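Local coordinates for surface presentation of antigens protein SpaO (Salmonella typhimurium, PDB 4YX1) that takes part in the type III secretory pathway that presents the surface determinants Salmonella needs to enter mammalian cells, at residues V5-L11 with N39-N45; L48-E53 with E64-L69. One frame throughout, in Å; residues are numbered along the deposited sequence.

Interaction 1: residues V5-L11 with N39-N45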
loop_
_atom_site.group_PDB
_atom_site.type_symbol
_atom_site.label_atom_id
_atom_site.label_comp_id
_atom_site.label_asym_id
_atom_site.label_seq_id
_atom_site.Cartn_x
_atom_site.Cartn_y
_atom_site.Cartn_z
ATOM N N VAL A 5 -7.514 -5.303 14.316
ATOM C CA VAL A 5 -7.026 -4.112 13.643
ATOM C C VAL A 5 -6.790 -4.395 12.165
ATOM O O VAL A 5 -6.112 -5.363 11.813
ATOM C CB VAL A 5 -5.719 -3.611 14.291
ATOM C CG1 VAL A 5 -5.145 -2.430 13.525
ATOM C CG2 VAL A 5 -5.952 -3.242 15.743
ATOM N N LYS A 6 -7.339 -3.549 11.301
ATOM C CA LYS A 6 -7.046 -3.629 9.873
ATOM C C LYS A 6 -5.720 -2.934 9.606
ATOM O O LYS A 6 -5.636 -1.703 9.662
ATOM C CB LYS A 6 -8.155 -2.991 9.042
ATOM C CG LYS A 6 -9.475 -3.733 9.088
ATOM C CD LYS A 6 -10.509 -3.069 8.184
ATOM C CE LYS A 6 -11.865 -3.721 8.351
ATOM N NZ LYS A 6 -11.744 -5.195 8.213
ATOM N N LEU A 7 -4.686 -3.724 9.338
ATOM C CA LEU A 7 -3.351 -3.190 9.096
ATOM C C LEU A 7 -3.104 -3.116 7.601
ATOM O O LEU A 7 -3.364 -4.081 6.879
ATOM C CB LEU A 7 -2.304 -4.072 9.771
ATOM C CG LEU A 7 -0.829 -3.722 9.590
ATOM C CD1 LEU A 7 -0.481 -2.431 10.329
ATOM C CD2 LEU A 7 0.029 -4.886 10.062
ATOM N N GLU A 8 -2.626 -1.969 7.129
ATOM C CA GLU A 8 -2.275 -1.816 5.725
ATOM C C GLU A 8 -0.884 -1.241 5.564
ATOM O O GLU A 8 -0.463 -0.356 6.335
ATOM C CB GLU A 8 -3.257 -0.899 5.005
ATOM C CG GLU A 8 -4.682 -1.394 4.926
ATOM C CD GLU A 8 -5.514 -0.506 4.018
ATOM O OE1 GLU A 8 -5.111 0.658 3.828
ATOM O OE2 GLU A 8 -6.547 -0.960 3.484
ATOM N N PHE A 9 -0.179 -1.739 4.554
ATOM C CA PHE A 9 1.062 -1.135 4.094
ATOM C C PHE A 9 0.725 -0.472 2.779
ATOM O O PHE A 9 0.416 -1.162 1.804
ATOM C CB PHE A 9 2.178 -2.173 3.936
ATOM C CG PHE A 9 2.599 -2.791 5.222
ATOM C CD1 PHE A 9 1.908 -3.875 5.745
ATOM C CD2 PHE A 9 3.652 -2.263 5.940
ATOM C CE1 PHE A 9 2.280 -4.438 6.945
ATOM C CE2 PHE A 9 4.036 -2.823 7.146
ATOM C CZ PHE A 9 3.348 -3.911 7.652
ATOM N N VAL A 10 0.741 0.856 2.761
ATOM C CA VAL A 10 0.236 1.603 1.619
ATOM C C VAL A 10 1.387 2.240 0.858
ATOM O O VAL A 10 2.183 2.990 1.415
ATOM C CB VAL A 10 -0.783 2.679 2.076
ATOM C CG1 VAL A 10 -1.241 3.535 0.917
ATOM C CG2 VAL A 10 -1.978 2.013 2.753
ATOM N N LEU A 11 1.502 1.897 -0.413
ATOM C CA LEU A 11 2.596 2.393 -1.227
ATOM C C LEU A 11 2.333 3.833 -1.655
ATOM O O LEU A 11 3.259 4.632 -1.784
ATOM C CB LEU A 11 2.800 1.490 -2.449
ATOM C CG LEU A 11 3.939 1.841 -3.396
ATOM C CD1 LEU A 11 5.224 1.970 -2.609
ATOM C CD2 LEU A 11 4.073 0.739 -4.396
ATOM N N ASN A 39 8.081 6.424 1.029
ATOM C CA ASN A 39 7.036 6.787 1.970
ATOM C C ASN A 39 5.947 5.730 1.989
ATOM O O ASN A 39 4.768 6.017 1.746
ATOM C CB ASN A 39 6.441 8.157 1.624
ATOM C CG ASN A 39 5.505 8.680 2.705
ATOM O OD1 ASN A 39 5.691 8.413 3.893
ATOM N ND2 ASN A 39 4.478 9.401 2.292
ATOM N N VAL A 40 6.345 4.498 2.267
ATOM C CA VAL A 40 5.368 3.452 2.524
ATOM C C VAL A 40 4.718 3.752 3.853
ATOM O O VAL A 40 5.397 3.952 4.847
ATOM C CB VAL A 40 5.997 2.060 2.547
ATOM C CG1 VAL A 40 4.930 1.007 2.872
ATOM C CG2 VAL A 40 6.653 1.781 1.201
ATOM N N GLU A 41 3.404 3.845 3.866
ATOM C CA GLU A 41 2.701 4.229 5.068
ATOM C C GLU A 41 2.068 3.025 5.730
ATOM O O GLU A 41 1.471 2.177 5.063
ATOM C CB GLU A 41 1.661 5.278 4.729
ATOM C CG GLU A 41 2.301 6.584 4.302
ATOM C CD GLU A 41 1.284 7.636 3.961
ATOM O OE1 GLU A 41 0.511 7.412 3.013
ATOM O OE2 GLU A 41 1.251 8.685 4.636
ATOM N N ILE A 42 2.215 2.938 7.039
ATOM C CA ILE A 42 1.622 1.869 7.817
ATOM C C ILE A 42 0.369 2.410 8.478
ATOM O O ILE A 42 0.453 3.335 9.282
ATOM C CB ILE A 42 2.614 1.338 8.857
ATOM C CG1 ILE A 42 3.905 0.916 8.150
ATOM C CG2 ILE A 42 2.020 0.179 9.660
ATOM C CD1 ILE A 42 5.117 1.147 8.955
HETATM N N MSE A 43 -0.777 1.847 8.100
HETATM C CA MSE A 43 -2.092 2.285 8.555
HETATM C C MSE A 43 -2.705 1.244 9.465
HETATM O O MSE A 43 -2.608 0.051 9.208
HETATM C CB MSE A 43 -3.041 2.504 7.373
HETATM C CG MSE A 43 -2.449 3.194 6.176
HETATM SE SE MSE A 43 -2.171 5.086 6.470
HETATM C CE MSE A 43 -3.995 5.704 6.651
ATOM N N ALA A 44 -3.357 1.702 10.525
ATOM C CA ALA A 44 -4.109 0.823 11.412
ATOM C C ALA A 44 -5.509 1.398 11.519
ATOM O O ALA A 44 -5.676 2.518 11.982
ATOM C CB ALA A 44 -3.443 0.722 12.780
ATOM N N ASN A 45 -6.505 0.644 11.064
ATOM C CA ASN A 45 -7.889 1.111 11.009
ATOM C C ASN A 45 -7.989 2.480 10.358
ATOM O O ASN A 45 -8.720 3.359 10.821
ATOM C CB ASN A 45 -8.519 1.138 12.406
ATOM C CG ASN A 45 -8.771 -0.248 12.949
ATOM O OD1 ASN A 45 -8.621 -1.239 12.243
ATOM N ND2 ASN A 45 -9.151 -0.327 14.213
HETATM O O HOH W 1 1.707 6.046 0.863
HETATM O O HOH W 2 3.911 6.585 -0.488
#
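Val10 and Met43, deposited as selenomethionine, cover each other on the sheet face that also carries Glu8 and Glu41. One branch of the valine does the touching: CG2 of Val10 lies 3.7 Å from CG of Met43, a diagonal contact, since Val10 is paired with Glu41 and Met43 with Glu8. With CG anti to its carbonyl carbon (chi1 -42°), Met43 leans toward Val10, and the bends at the next two torsions then carry its selenium end away from strand 5-10.

Asn45 closes the far end of the ladder with its side chain. Its OD1 accepts from Lys6 N at 2.8 Å, doing the work of a backbone carbonyl, while Asn45 N donates to Lys6 O at 2.9 Å. Asn45 has a left-handed backbone conformation, where the chain leaves strand 40-44 to turn into strand 47-56.

Between these ends the antiparallel register is regular. Glu8 with Met43 and Val10 with Glu41 are hydrogen-bonded pairs, the straightest link being Met43 N to Glu8 O (174° at the hydrogen). The non-hydrogen-bonded pairs, Leu7 with Ala44 and Phe9 with Ile42, direct their side chains to the other face. There Leu7 CD1 meets Ile42 CG2 at 3.7 Å, and CG1 of Ile42 lies 3.9 Å from Phe9 CE2, obliquely to the ring.

Glu41 reaches beyond the pair, its OE1 forming a salt bridge with Arg13. Within this FliN-type C-terminal domain of SpaO, strand 40-44 lies between strands 5-10 and 47-56, with Phe9 and Val40 also touching Val63 of strand 61-65. The outer edge of strand 5-10 pairs antiparallel with a strand of the second subunit, so the sheet runs on across the dimer interface.

Interaction 2: residues L48-E53 with E64-L69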
loop_
_atom_site.group_PDB
_atom_site.type_symbol
_atom_site.label_atom_id
_atom_site.label_comp_id
_atom_site.label_asym_id
_atom_site.label_seq_id
_atom_site.Cartn_x
_atom_site.Cartn_y
_atom_site.Cartn_z
ATOM N N LEU A 48 -2.789 6.688 10.243
ATOM C CA LEU A 48 -1.354 6.570 10.018
ATOM C C LEU A 48 -0.604 6.256 11.317
ATOM O O LEU A 48 -0.739 6.972 12.309
ATOM C CB LEU A 48 -0.808 7.859 9.397
ATOM C CG LEU A 48 0.682 7.851 9.050
ATOM C CD1 LEU A 48 0.949 6.830 7.951
ATOM C CD2 LEU A 48 1.103 9.235 8.608
ATOM N N LEU A 49 0.187 5.184 11.304
ATOM C CA LEU A 49 1.001 4.789 12.455
ATOM C C LEU A 49 2.476 5.065 12.273
ATOM O O LEU A 49 3.212 5.199 13.239
ATOM C CB LEU A 49 0.866 3.302 12.739
ATOM C CG LEU A 49 -0.400 2.749 13.351
ATOM C CD1 LEU A 49 -0.075 1.360 13.873
ATOM C CD2 LEU A 49 -0.880 3.652 14.465
ATOM N N GLY A 50 2.930 5.074 11.031
ATOM C CA GLY A 50 4.346 5.204 10.788
ATOM C C GLY A 50 4.612 5.145 9.312
ATOM O O GLY A 50 3.701 4.921 8.513
ATOM N N ASN A 51 5.863 5.347 8.943
ATOM C CA ASN A 51 6.212 5.224 7.550
ATOM C C ASN A 51 7.621 4.725 7.390
ATOM O O ASN A 51 8.431 4.747 8.327
ATOM C CB ASN A 51 6.035 6.547 6.815
ATOM C CG ASN A 51 6.856 7.653 7.413
ATOM O OD1 ASN A 51 8.083 7.613 7.374
ATOM N ND2 ASN A 51 6.185 8.660 7.967
ATOM N N GLY A 52 7.903 4.255 6.197
ATOM C CA GLY A 52 9.179 3.659 5.926
ATOM C C GLY A 52 9.447 3.581 4.447
ATOM O O GLY A 52 8.781 4.218 3.628
ATOM N N GLU A 53 10.432 2.768 4.113
ATOM C CA GLU A 53 10.964 2.695 2.777
ATOM C C GLU A 53 10.941 1.263 2.321
ATOM O O GLU A 53 11.283 0.367 3.079
ATOM C CB GLU A 53 12.376 3.261 2.776
ATOM C CG GLU A 53 13.119 3.131 1.480
ATOM C CD GLU A 53 14.471 3.803 1.538
ATOM O OE1 GLU A 53 14.808 4.422 2.565
ATOM O OE2 GLU A 53 15.205 3.721 0.547
ATOM N N GLU A 64 11.607 -0.757 5.656
ATOM C CA GLU A 64 12.545 -0.174 6.596
ATOM C C GLU A 64 11.880 1.012 7.276
ATOM O O GLU A 64 11.581 2.000 6.621
ATOM C CB GLU A 64 13.811 0.260 5.860
ATOM C CG GLU A 64 14.833 0.940 6.759
ATOM C CD GLU A 64 15.936 1.612 5.973
ATOM O OE1 GLU A 64 15.826 1.686 4.729
ATOM O OE2 GLU A 64 16.908 2.077 6.593
ATOM N N ILE A 65 11.635 0.923 8.578
ATOM C CA ILE A 65 10.899 1.988 9.264
ATOM C C ILE A 65 11.761 3.246 9.392
ATOM O O ILE A 65 12.921 3.186 9.808
ATOM C CB ILE A 65 10.433 1.542 10.665
ATOM C CG1 ILE A 65 9.592 0.263 10.578
ATOM C CG2 ILE A 65 9.668 2.668 11.384
ATOM C CD1 ILE A 65 8.329 0.431 9.811
ATOM N N HIS A 66 11.203 4.389 9.027
ATOM C CA HIS A 66 11.899 5.649 9.247
ATOM C C HIS A 66 11.263 6.457 10.371
ATOM O O HIS A 66 11.928 7.277 10.992
ATOM C CB HIS A 66 11.947 6.457 7.952
ATOM C CG HIS A 66 12.945 5.929 6.968
ATOM N ND1 HIS A 66 14.295 5.890 7.239
ATOM C CD2 HIS A 66 12.792 5.389 5.738
ATOM C CE1 HIS A 66 14.933 5.360 6.210
ATOM N NE2 HIS A 66 14.043 5.048 5.285
ATOM N N GLU A 67 9.989 6.209 10.655
ATOM C CA GLU A 67 9.317 6.900 11.743
ATOM C C GLU A 67 8.132 6.095 12.243
ATOM O O GLU A 67 7.308 5.651 11.454
ATOM C CB GLU A 67 8.865 8.289 11.284
ATOM C CG GLU A 67 8.168 9.120 12.336
ATOM C CD GLU A 67 7.784 10.489 11.807
ATOM O OE1 GLU A 67 7.827 10.680 10.570
ATOM O OE2 GLU A 67 7.440 11.371 12.618
ATOM N N TRP A 68 8.074 5.866 13.548
ATOM C CA TRP A 68 6.849 5.418 14.189
ATOM C C TRP A 68 6.253 6.642 14.858
ATOM O O TRP A 68 6.959 7.375 15.549
ATOM C CB TRP A 68 7.098 4.321 15.229
ATOM C CG TRP A 68 7.409 2.947 14.704
ATOM C CD1 TRP A 68 8.550 2.225 14.919
ATOM C CD2 TRP A 68 6.558 2.115 13.912
ATOM N NE1 TRP A 68 8.462 1.004 14.303
ATOM C CE2 TRP A 68 7.246 0.907 13.683
ATOM C CE3 TRP A 68 5.275 2.271 13.377
ATOM C CZ2 TRP A 68 6.705 -0.126 12.935
ATOM C CZ3 TRP A 68 4.739 1.242 12.637
ATOM C CH2 TRP A 68 5.449 0.059 12.417
ATOM N N LEU A 69 4.965 6.875 14.650
ATOM C CA LEU A 69 4.316 8.055 15.211
ATOM C C LEU A 69 3.877 7.822 16.653
ATOM O O LEU A 69 3.937 6.700 17.157
ATOM C CB LEU A 69 3.120 8.458 14.352
ATOM C CG LEU A 69 3.467 8.834 12.911
ATOM C CD1 LEU A 69 2.204 9.148 12.134
ATOM C CD2 LEU A 69 4.430 10.009 12.870
#
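His66 NE2 donates to Glu53 OE1 at 2.9 Å, meeting the anti lone pair of the carboxylate with the oxygen only 12° out of the ring plane. Ring and carboxylate are nearly coplanar: CG of Glu53 stands anti to the backbone N (chi1 174°), and the extended chain carries OE1 to the ring edge. CB of Glu53 lies 3.5 Å from His66 NE2. Glu64 runs alongside Glu53, pointing the same way, with OE1 of Glu64 3.6 Å from OE1 of Glu53; the imidazole probably eases this approach of like charges.

On the backbone, Asn51 O is gripped twice, by His66 N at 2.9 Å and by Glu67 N at 3.2 Å. The His66 donor lies in the carbonyl plane on a lone pair, whereas that of Glu67 is tilted 21° from it. Two residues thus face one, a classic beta bulge that shifts the register by one where the chain turns a corner at His66, between strands 61-65 and 67-68.

Glycines let the strands close in at the non-hydrogen-bonded pairs: Gly50 CA is 4.2 Å from Trp68 CA, and Gly52 sits similarly near Ile65. Trp68 presents the edge of its ring to Leu49 O, and Ile65 CG2 covers one face near the rim. NE1 of Trp68 is hydrogen-bonded to Gln27 O of the second subunit. Farther out, Leu69 CD1 packs against Leu48 CG at 3.7 Å.

How the interactions relate
Interactions 1 and 2 are neighbouring ladders of one antiparallel sheet, joined where strands 40-44 and 47-56 pair: Ile42 O lies 2.8 Å from Leu49 N, and Val40 N pairs with Gly52 O. Interaction 1 is the more deeply buried, with ten of its fourteen touching residues buried and a regular register, its contacts mainly backbone hydrogen bonds and apolar packing. Interaction 2 lies nearer the surface; it carries a bulge and a histidine-carboxylate bond among several acidic residues. On the face that carries Phe9 and Ile42 the two meet, CD1 of Ile42 lying 3.4 Å from CD1 of Ile65. Both also touch the second subunit.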